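Local coordinates for WbbM protein (Klebsiella pneumoniae, PDB 6U4B) that acts as a bifunctional glycosyltransferase that polymerises O-antigen, working as a trimer and carrying magnesium in its family 8 part, at residues N263-I266 / I267-Q271; P126-D129 / E130-K134; G532-D535 / D536-N540. All coordinates share one frame; numbering follows the deposited sequence.

Overall arrangement
The three contacts are each local and follow one another along the chain in the order interaction 2, interaction 1, interaction 3. Interactions 1 and 2 both belong to the DUF4422 region: 126-134 opens a short helix after strand 122-125, while 263-271 is a span of helix 253-272. Their centres are 34 Å apart and their nearest atoms about 21 Å. Interaction 3, at 532-540, lies in the family 8 glycosyltransferase region, its centre 80 Å from that of interaction 1 and 56 Å from that of interaction 2. It alone approaches the metal centre formed by Asp406, Asp408 and His560: the Phe538 side chain is about 13 Å from a bound magnesium ion.

Interaction 1. Residues N263-I266 / I267-Q271; sequences NIYI and IKLQQ
Asn263 O receives the N-H of Ile267 in the shortest of the four bonds that tie 263-266 to 267-271, N to O 2.9 Å with an angle of 168° at the hydrogen. Ile267 CG1 comes within 3.2 Å of Asn263 O, so the side chain of the donor residue also packs against the carbonyl oxygen. One turn on, Gln270 N repeats the pattern on Ile266 O at 3.0 Å. Lys268 N to Ile264 O and Leu269 N to Tyr265 O complete the i to i+4 ladder.

Among the side chains, Tyr265 and Leu269 do most of the work. A chi1 of 176° places Tyr265 CG beside the carbonyl carbon and sends the ring outward, where Leu269, four residues on, can pack against it. Leu269 CD1 sits over one face, 4.2 Å from the centroid of the Tyr265 ring and 21° off the normal, a CH-pi contact. The other branch brings Leu269 CD2 to 3.6 Å from Tyr265 CE2. The phenol itself is fixed from outside, where OH bonds to Asp225 of helix 220-240. On another side of the helix, Ile264 packs on helices 180-193 and 198-206. The arrangement is that of a regular alpha-helix packed among neighbouring helices in the DUF4422 region.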
ATOM      1  N   ASN A 263      28.028  26.283  44.266  1.00 41.81           N
ATOM      2  CA  ASN A 263      28.564  26.893  45.479  1.00 44.91           C
ATOM      3  C   ASN A 263      30.085  26.820  45.518  1.00 45.88           C
ATOM      4  O   ASN A 263      30.746  27.795  45.894  1.00 48.81           O
ATOM      5  CB  ASN A 263      27.971  26.211  46.710  1.00 44.57           C
ATOM      6  CG  ASN A 263      26.521  26.579  46.938  1.00 50.10           C
ATOM      7  OD1 ASN A 263      26.218  27.525  47.669  1.00 49.91           O
ATOM      8  ND2 ASN A 263      25.614  25.836  46.316  1.00 45.58           N
ATOM      9  N   ILE A 264      30.656  25.669  45.152  1.00 47.64           N
ATOM     10  CA  ILE A 264      32.110  25.528  45.136  1.00 46.15           C
ATOM     11  C   ILE A 264      32.732  26.562  44.208  1.00 45.78           C
ATOM     12  O   ILE A 264      33.769  27.161  44.525  1.00 47.92           O
ATOM     13  CB  ILE A 264      32.497  24.092  44.734  1.00 47.83           C
ATOM     14  CG1 ILE A 264      32.033  23.096  45.803  1.00 47.32           C
ATOM     15  CG2 ILE A 264      33.995  23.981  44.496  1.00 47.42           C
ATOM     16  CD1 ILE A 264      32.198  21.646  45.403  1.00 43.12           C
ATOM     17  N   TYR A 265      32.098  26.805  43.058  1.00 46.05           N
ATOM     18  CA  TYR A 265      32.623  27.774  42.104  1.00 45.17           C
ATOM     19  C   TYR A 265      32.556  29.195  42.653  1.00 47.82           C
ATOM     20  O   TYR A 265      33.512  29.964  42.510  1.00 52.75           O
ATOM     21  CB  TYR A 265      31.858  27.671  40.783  1.00 40.94           C
ATOM     22  CG  TYR A 265      32.265  28.701  39.754  1.00 45.05           C
ATOM     23  CD1 TYR A 265      33.364  28.494  38.930  1.00 47.58           C
ATOM     24  CD2 TYR A 265      31.550  29.882  39.605  1.00 48.72           C
ATOM     25  CE1 TYR A 265      33.739  29.435  37.989  1.00 49.96           C
ATOM     26  CE2 TYR A 265      31.918  30.828  38.669  1.00 49.92           C
ATOM     27  CZ  TYR A 265      33.011  30.601  37.864  1.00 52.68           C
ATOM     28  OH  TYR A 265      33.374  31.544  36.929  1.00 56.46           O
ATOM     29  N   ILE A 266      31.433  29.562  43.277  1.00 47.99           N
ATOM     30  CA  ILE A 266      31.288  30.912  43.813  1.00 51.47           C
ATOM     31  C   ILE A 266      32.271  31.149  44.950  1.00 52.80           C
ATOM     32  O   ILE A 266      32.909  32.207  45.025  1.00 52.86           O
ATOM     33  CB  ILE A 266      29.835  31.156  44.264  1.00 51.96           C
ATOM     34  CG1 ILE A 266      28.904  31.242  43.054  1.00 51.27           C
ATOM     35  CG2 ILE A 266      29.736  32.424  45.106  1.00 55.68           C
ATOM     36  CD1 ILE A 266      27.455  31.462  43.417  1.00 53.27           C
ATOM     37  N   ILE A 267      32.416  30.171  45.848  1.00 52.78           N
ATOM     38  CA  ILE A 267      33.319  30.326  46.986  1.00 57.93           C
ATOM     39  C   ILE A 267      34.750  30.531  46.506  1.00 57.40           C
ATOM     40  O   ILE A 267      35.507  31.323  47.083  1.00 59.57           O
ATOM     41  CB  ILE A 267      33.194  29.111  47.926  1.00 58.19           C
ATOM     42  CG1 ILE A 267      31.836  29.129  48.633  1.00 56.18           C
ATOM     43  CG2 ILE A 267      34.334  29.084  48.940  1.00 56.30           C
ATOM     44  CD1 ILE A 267      31.571  27.904  49.472  1.00 55.84           C
ATOM     45  N   LYS A 268      35.136  29.841  45.432  1.00 52.98           N
ATOM     46  CA  LYS A 268      36.467  30.027  44.864  1.00 55.76           C
ATOM     47  C   LYS A 268      36.654  31.448  44.343  1.00 55.30           C
ATOM     48  O   LYS A 268      37.729  32.039  44.504  1.00 58.88           O
ATOM     49  CB  LYS A 268      36.696  29.005  43.750  1.00 56.46           C
ATOM     50  CG  LYS A 268      37.873  29.298  42.834  1.00 60.69           C
ATOM     51  CD  LYS A 268      39.199  29.148  43.551  1.00 72.19           C
ATOM     52  CE  LYS A 268      40.340  29.067  42.552  1.00 79.54           C
ATOM     53  NZ  LYS A 268      40.228  30.115  41.501  1.00 83.05           N
ATOM     54  N   LEU A 269      35.620  32.013  43.718  1.00 56.93           N
ATOM     55  CA  LEU A 269      35.719  33.379  43.212  1.00 62.35           C
ATOM     56  C   LEU A 269      35.839  34.384  44.351  1.00 63.86           C
ATOM     57  O   LEU A 269      36.570  35.377  44.235  1.00 67.92           O
ATOM     58  CB  LEU A 269      34.510  33.703  42.335  1.00 65.97           C
ATOM     59  CG  LEU A 269      34.705  33.643  40.819  1.00 67.55           C
ATOM     60  CD1 LEU A 269      35.415  32.362  40.408  1.00 69.73           C
ATOM     61  CD2 LEU A 269      33.363  33.765  40.112  1.00 66.56           C
ATOM     62  N   GLN A 270      35.135  34.142  45.460  1.00 61.92           N
ATOM     63  CA  GLN A 270      35.234  35.036  46.609  1.00 63.92           C
ATOM     64  C   GLN A 270      36.584  34.918  47.303  1.00 67.48           C
ATOM     65  O   GLN A 270      37.089  35.905  47.849  1.00 67.23           O
ATOM     66  CB  GLN A 270      34.099  34.747  47.591  1.00 62.74           C
ATOM     67  CG  GLN A 270      32.716  34.977  47.001  1.00 67.19           C
ATOM     68  CD  GLN A 270      31.608  34.357  47.830  1.00 68.03           C
ATOM     69  OE1 GLN A 270      31.701  33.202  48.249  1.00 66.35           O
ATOM     70  NE2 GLN A 270      30.551  35.124  48.072  1.00 67.27           N
ATOM     71  N   GLN A 271      37.186  33.726  47.290  1.00 69.49           N
ATOM     72  CA  GLN A 271      38.486  33.551  47.927  1.00 76.99           C
ATOM     73  C   GLN A 271      39.610  34.160  47.100  1.00 87.19           C
ATOM     74  O   GLN A 271      40.619  34.600  47.660  1.00 94.91           O
ATOM     75  CB  GLN A 271      38.755  32.066  48.177  1.00 73.31           C
ATOM     76  CG  GLN A 271      37.888  31.455  49.263  1.00 71.94           C
ATOM     77  CD  GLN A 271      38.019  29.946  49.336  1.00 72.54           C
ATOM     78  OE1 GLN A 271      38.521  29.305  48.409  1.00 73.25           O
ATOM     79  NE2 GLN A 271      37.563  29.368  50.442  1.00 69.74           N
TER

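Interaction 2. Residues P126-D129 / E130-K134; sequences PCID and EEYEK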
ATOM      1  N   PRO A 126      -0.665  34.693  44.362  1.00 72.72           N
ATOM      2  CA  PRO A 126      -1.652  33.757  43.800  1.00 75.02           C
ATOM      3  C   PRO A 126      -1.339  33.295  42.382  1.00 73.12           C
ATOM      4  O   PRO A 126      -1.119  32.102  42.158  1.00 78.12           O
ATOM      5  CB  PRO A 126      -2.966  34.553  43.853  1.00 79.33           C
ATOM      6  CG  PRO A 126      -2.572  35.978  44.153  1.00 80.19           C
ATOM      7  CD  PRO A 126      -1.305  35.889  44.932  1.00 75.35           C
ATOM      8  N   CYS A 127      -1.314  34.216  41.421  1.00 71.72           N
ATOM      9  CA  CYS A 127      -1.025  33.866  40.038  1.00 71.90           C
ATOM     10  C   CYS A 127      -0.161  34.952  39.412  1.00 67.04           C
ATOM     11  O   CYS A 127       0.051  36.020  39.989  1.00 68.06           O
ATOM     12  CB  CYS A 127      -2.311  33.654  39.224  1.00 81.53           C
ATOM     13  SG  CYS A 127      -3.410  35.083  39.151  1.00 92.82           S
ATOM     14  N   ILE A 128       0.346  34.661  38.216  1.00 64.93           N
ATOM     15  CA  ILE A 128       1.180  35.605  37.478  1.00 62.20           C
ATOM     16  C   ILE A 128       0.267  36.623  36.803  1.00 69.67           C
ATOM     17  O   ILE A 128      -0.382  36.321  35.798  1.00 70.48           O
ATOM     18  CB  ILE A 128       2.067  34.894  36.452  1.00 55.05           C
ATOM     19  CG1 ILE A 128       3.065  33.971  37.154  1.00 54.60           C
ATOM     20  CG2 ILE A 128       2.794  35.914  35.584  1.00 51.86           C
ATOM     21  CD1 ILE A 128       3.958  33.193  36.204  1.00 53.59           C
ATOM     22  N   ASP A 129       0.218  37.834  37.351  1.00 72.63           N
ATOM     23  CA  ASP A 129      -0.545  38.914  36.739  1.00 77.36           C
ATOM     24  C   ASP A 129       0.305  40.174  36.644  1.00 79.60           C
ATOM     25  O   ASP A 129       1.517  40.132  36.882  1.00 79.01           O
ATOM     26  CB  ASP A 129      -1.830  39.189  37.524  1.00 82.78           C
ATOM     27  CG  ASP A 129      -1.579  39.394  39.007  1.00 93.12           C
ATOM     28  OD1 ASP A 129      -1.317  38.399  39.715  1.00 95.24           O
ATOM     29  OD2 ASP A 129      -1.637  40.554  39.466  1.00102.04           O
ATOM     30  N   GLU A 130      -0.319  41.300  36.294  1.00 79.17           N
ATOM     31  CA  GLU A 130       0.434  42.542  36.153  1.00 81.33           C
ATOM     32  C   GLU A 130       0.916  43.069  37.500  1.00 75.77           C
ATOM     33  O   GLU A 130       1.995  43.669  37.573  1.00 74.08           O
ATOM     34  CB  GLU A 130      -0.413  43.588  35.428  1.00 87.02           C
ATOM     35  CG  GLU A 130      -0.306  43.509  33.907  1.00 87.10           C
ATOM     36  CD  GLU A 130      -1.346  44.352  33.193  1.00 92.39           C
ATOM     37  OE1 GLU A 130      -2.362  43.785  32.738  1.00 92.12           O
ATOM     38  OE2 GLU A 130      -1.152  45.584  33.092  1.00 94.46           O
ATOM     39  N   GLU A 131       0.144  42.856  38.571  1.00 74.29           N
ATOM     40  CA  GLU A 131       0.599  43.262  39.899  1.00 76.69           C
ATOM     41  C   GLU A 131       1.810  42.449  40.340  1.00 75.05           C
ATOM     42  O   GLU A 131       2.729  42.985  40.972  1.00 72.17           O
ATOM     43  CB  GLU A 131      -0.533  43.118  40.913  1.00 86.26           C
ATOM     44  CG  GLU A 131      -0.124  43.450  42.341  1.00 97.55           C
ATOM     45  CD  GLU A 131      -1.086  42.892  43.371  1.00106.11           C
ATOM     46  OE1 GLU A 131      -1.962  42.088  42.991  1.00108.54           O
ATOM     47  OE2 GLU A 131      -0.962  43.255  44.560  1.00111.82           O
ATOM     48  N   TYR A 132       1.819  41.152  40.024  1.00 71.66           N
ATOM     49  CA  TYR A 132       2.947  40.292  40.368  1.00 69.92           C
ATOM     50  C   TYR A 132       4.243  40.824  39.770  1.00 66.89           C
ATOM     51  O   TYR A 132       5.260  40.945  40.464  1.00 67.94           O
ATOM     52  CB  TYR A 132       2.667  38.866  39.886  1.00 68.97           C
ATOM     53  CG  TYR A 132       3.824  37.897  40.035  1.00 65.60           C
ATOM     54  CD1 TYR A 132       4.101  37.299  41.256  1.00 65.22           C
ATOM     55  CD2 TYR A 132       4.621  37.563  38.947  1.00 61.67           C
ATOM     56  CE1 TYR A 132       5.147  36.407  41.397  1.00 61.81           C
ATOM     57  CE2 TYR A 132       5.670  36.670  39.078  1.00 59.81           C
ATOM     58  CZ  TYR A 132       5.929  36.097  40.307  1.00 61.83           C
ATOM     59  OH  TYR A 132       6.972  35.209  40.449  1.00 64.13           O
ATOM     60  N   GLU A 133       4.219  41.159  38.479  1.00 62.04           N
ATOM     61  CA  GLU A 133       5.417  41.654  37.814  1.00 62.66           C
ATOM     62  C   GLU A 133       5.809  43.039  38.313  1.00 65.84           C
ATOM     63  O   GLU A 133       6.988  43.407  38.252  1.00 63.26           O
ATOM     64  CB  GLU A 133       5.199  41.665  36.302  1.00 61.44           C
ATOM     65  CG  GLU A 133       5.020  40.277  35.703  1.00 60.68           C
ATOM     66  CD  GLU A 133       4.491  40.314  34.282  1.00 68.11           C
ATOM     67  OE1 GLU A 133       3.269  40.509  34.105  1.00 76.85           O
ATOM     68  OE2 GLU A 133       5.298  40.164  33.344  1.00 68.80           O
ATOM     69  N   LYS A 134       4.844  43.814  38.814  1.00 68.06           N
ATOM     70  CA  LYS A 134       5.143  45.151  39.314  1.00 72.46           C
ATOM     71  C   LYS A 134       5.801  45.104  40.689  1.00 73.18           C
ATOM     72  O   LYS A 134       6.834  45.744  40.910  1.00 73.44           O
ATOM     73  CB  LYS A 134       3.864  45.991  39.364  1.00 72.90           C
ATOM     74  CG  LYS A 134       4.078  47.430  39.821  1.00 80.99           C
ATOM     75  CD  LYS A 134       4.739  48.270  38.738  1.00 84.43           C
ATOM     76  CE  LYS A 134       4.929  49.718  39.184  1.00 91.11           C
ATOM     77  NZ  LYS A 134       5.982  49.864  40.234  1.00 93.37           N
TER
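Asp129 and Glu131 meet at a helix N-cap: Asp129 OD2 accepts from Glu131 N at 3.0 Å, a capping bond that is weak because the angle at the hydrogen is only 131°. A chi1 of 52° sets the Asp129 carboxylate between its own backbone N and carbonyl carbon, turned to the first turn of helix 130-135. The backbone serves the same turn, as Asp129 O accepts a weak bond from Glu133 N at 3.3 Å.

The packed side belongs to Tyr132, which is buried. Ile128 CG2 lies 4.2 Å from Tyr132 CD2, and both side chains rest on Val285 of strand 277-285, while the Tyr132 hydroxyl is hydrogen-bonded to Thr283 and His106. Glu133, also buried, has OE2 bonded to the backbone N of Asn43. The opposite character marks Glu130 and Glu131, both exposed. Glu131 runs beside Asp129, pointing the same way, with carboxylate planes 61° apart; this gathering of negative charge is probably eased by solvent and by the helix N-terminus. The nearest oxygens of the two carboxylates, Asp129 OD2 and Glu131 OE1, are 3.9 Å apart.

Interaction 3. Residues G532-D535 / D536-N540; sequences GNTD and DFFPN
Asn533 and Asp536 meet with their flat ends steeply turned, amide and carboxylate planes 68° apart. Asn533 ND2 stands 2.9 Å from Asp536 OD2, and this is the one hydrogen bond between 532-535 and 536-540; its angle of 140° at the hydrogen makes it weak. Asp536 OD1 is as close to ND2, but the N-H is badly aimed at it. The carboxylate is brought back over the turn by a chi1 of -59°, which places Asp536 CG beside its own backbone N. Both residues are exposed, so solvent may compete for this bond.

In the second meeting the oxygens of Thr534 approach the edge of an aromatic ring, the side chains of Thr534 and Phe538 crossing at about a right angle. Here Thr534 O lies in the ring plane, 3.5 Å from Phe538 CD2, while Thr534 OG1 approaches the same carbon at 3.9 Å. Phe537 CD2 is 3.6 Å above one face of the Phe538 ring, offset toward the rim. Pro539 follows, its CG 3.6 Å from Asp535 O, as the chain enters the short 3-10 segment 538-540.

The whole turn occupies the loop between strand 527-528 and helix 543-554. Phe538 stacks on Phe549 of that helix and touches Ile434 and Val435 of helix 434-441, while Asn540 OD1 bonds to Asn245 N of a neighbouring subunit.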
ATOM      1  N   GLY A 532     -26.361   4.072  10.214  1.00115.01           N
ATOM      2  CA  GLY A 532     -26.769   2.844   9.558  1.00122.45           C
ATOM      3  C   GLY A 532     -27.967   3.012   8.651  1.00128.96           C
ATOM      4  O   GLY A 532     -28.142   2.237   7.706  1.00132.92           O
ATOM      5  N   ASN A 533     -28.798   4.019   8.912  1.00132.00           N
ATOM      6  CA  ASN A 533     -30.005   4.266   8.127  1.00138.15           C
ATOM      7  C   ASN A 533     -30.058   5.743   7.766  1.00138.21           C
ATOM      8  O   ASN A 533     -30.226   6.596   8.644  1.00137.69           O
ATOM      9  CB  ASN A 533     -31.258   3.846   8.893  1.00142.30           C
ATOM     10  CG  ASN A 533     -32.052   2.783   8.164  1.00146.45           C
ATOM     11  OD1 ASN A 533     -31.600   2.237   7.158  1.00146.70           O
ATOM     12  ND2 ASN A 533     -33.241   2.479   8.672  1.00149.73           N
ATOM     13  N   THR A 534     -29.919   6.043   6.476  1.00136.92           N
ATOM     14  CA  THR A 534     -29.974   7.410   5.982  1.00131.92           C
ATOM     15  C   THR A 534     -31.332   7.783   5.401  1.00126.02           C
ATOM     16  O   THR A 534     -31.556   8.960   5.101  1.00124.73           O
ATOM     17  CB  THR A 534     -28.893   7.634   4.917  1.00133.79           C
ATOM     18  OG1 THR A 534     -28.987   8.970   4.411  1.00133.76           O
ATOM     19  CG2 THR A 534     -29.068   6.649   3.771  1.00136.86           C
ATOM     20  N   ASP A 535     -32.236   6.819   5.241  1.00118.11           N
ATOM     21  CA  ASP A 535     -33.540   7.059   4.639  1.00106.53           C
ATOM     22  C   ASP A 535     -34.638   7.337   5.658  1.00102.77           C
ATOM     23  O   ASP A 535     -35.795   7.510   5.263  1.00101.54           O
ATOM     24  CB  ASP A 535     -33.953   5.861   3.777  1.00100.64           C
ATOM     25  CG  ASP A 535     -33.586   6.036   2.318  1.00 95.36           C
ATOM     26  OD1 ASP A 535     -32.791   6.946   2.005  1.00 91.61           O
ATOM     27  OD2 ASP A 535     -34.105   5.265   1.482  1.00 97.43           O
ATOM     28  N   ASP A 536     -34.316   7.385   6.950  1.00102.65           N
ATOM     29  CA  ASP A 536     -35.350   7.539   7.965  1.00105.47           C
ATOM     30  C   ASP A 536     -35.658   8.994   8.297  1.00 97.63           C
ATOM     31  O   ASP A 536     -36.803   9.313   8.636  1.00 96.32           O
ATOM     32  CB  ASP A 536     -34.944   6.808   9.250  1.00115.05           C
ATOM     33  CG  ASP A 536     -34.718   5.325   9.032  1.00124.21           C
ATOM     34  OD1 ASP A 536     -34.561   4.910   7.865  1.00126.73           O
ATOM     35  OD2 ASP A 536     -34.703   4.572  10.029  1.00128.12           O
ATOM     36  N   PHE A 537     -34.670   9.882   8.198  1.00 85.17           N
ATOM     37  CA  PHE A 537     -34.783  11.252   8.681  1.00 71.95           C
ATOM     38  C   PHE A 537     -34.802  12.286   7.566  1.00 60.06           C
ATOM     39  O   PHE A 537     -35.709  13.121   7.508  1.00 56.94           O
ATOM     40  CB  PHE A 537     -33.619  11.541   9.646  1.00 66.00           C
ATOM     41  CG  PHE A 537     -33.525  12.976  10.090  1.00 61.74           C
ATOM     42  CD1 PHE A 537     -34.207  13.413  11.214  1.00 62.70           C
ATOM     43  CD2 PHE A 537     -32.732  13.881   9.399  1.00 57.67           C
ATOM     44  CE1 PHE A 537     -34.113  14.729  11.630  1.00 62.94           C
ATOM     45  CE2 PHE A 537     -32.638  15.196   9.809  1.00 58.24           C
ATOM     46  CZ  PHE A 537     -33.328  15.621  10.927  1.00 60.61           C
ATOM     47  N   PHE A 538     -33.816  12.251   6.678  1.00 54.77           N
ATOM     48  CA  PHE A 538     -33.591  13.294   5.683  1.00 54.52           C
ATOM     49  C   PHE A 538     -34.679  13.407   4.612  1.00 57.53           C
ATOM     50  O   PHE A 538     -34.998  14.530   4.202  1.00 56.10           O
ATOM     51  CB  PHE A 538     -32.225  13.079   5.029  1.00 55.14           C
ATOM     52  CG  PHE A 538     -31.082  13.140   6.001  1.00 56.26           C
ATOM     53  CD1 PHE A 538     -30.649  14.357   6.502  1.00 54.74           C
ATOM     54  CD2 PHE A 538     -30.447  11.983   6.423  1.00 56.56           C
ATOM     55  CE1 PHE A 538     -29.602  14.420   7.403  1.00 52.13           C
ATOM     56  CE2 PHE A 538     -29.398  12.039   7.321  1.00 54.54           C
ATOM     57  CZ  PHE A 538     -28.976  13.260   7.813  1.00 51.49           C
ATOM     58  N   PRO A 539     -35.263  12.308   4.116  1.00 56.09           N
ATOM     59  CA  PRO A 539     -36.336  12.451   3.113  1.00 55.81           C
ATOM     60  C   PRO A 539     -37.575  13.174   3.621  1.00 54.82           C
ATOM     61  O   PRO A 539     -38.419  13.555   2.800  1.00 54.41           O
ATOM     62  CB  PRO A 539     -36.661  11.000   2.735  1.00 55.45           C
ATOM     63  CG  PRO A 539     -35.416  10.253   3.028  1.00 56.38           C
ATOM     64  CD  PRO A 539     -34.857  10.896   4.258  1.00 55.60           C
ATOM     65  N   ASN A 540     -37.719  13.372   4.929  1.00 57.36           N
ATOM     66  CA  ASN A 540     -38.881  14.057   5.483  1.00 60.60           C
ATOM     67  C   ASN A 540     -38.644  15.544   5.712  1.00 55.93           C
ATOM     68  O   ASN A 540     -39.546  16.233   6.197  1.00 58.80           O
ATOM     69  CB  ASN A 540     -39.307  13.393   6.795  1.00 64.65           C
ATOM     70  CG  ASN A 540     -39.700  11.944   6.614  1.00 72.20           C
ATOM     71  OD1 ASN A 540     -40.224  11.557   5.570  1.00 76.89           O
ATOM     72  ND2 ASN A 540     -39.446  11.131   7.634  1.00 75.28           N
TER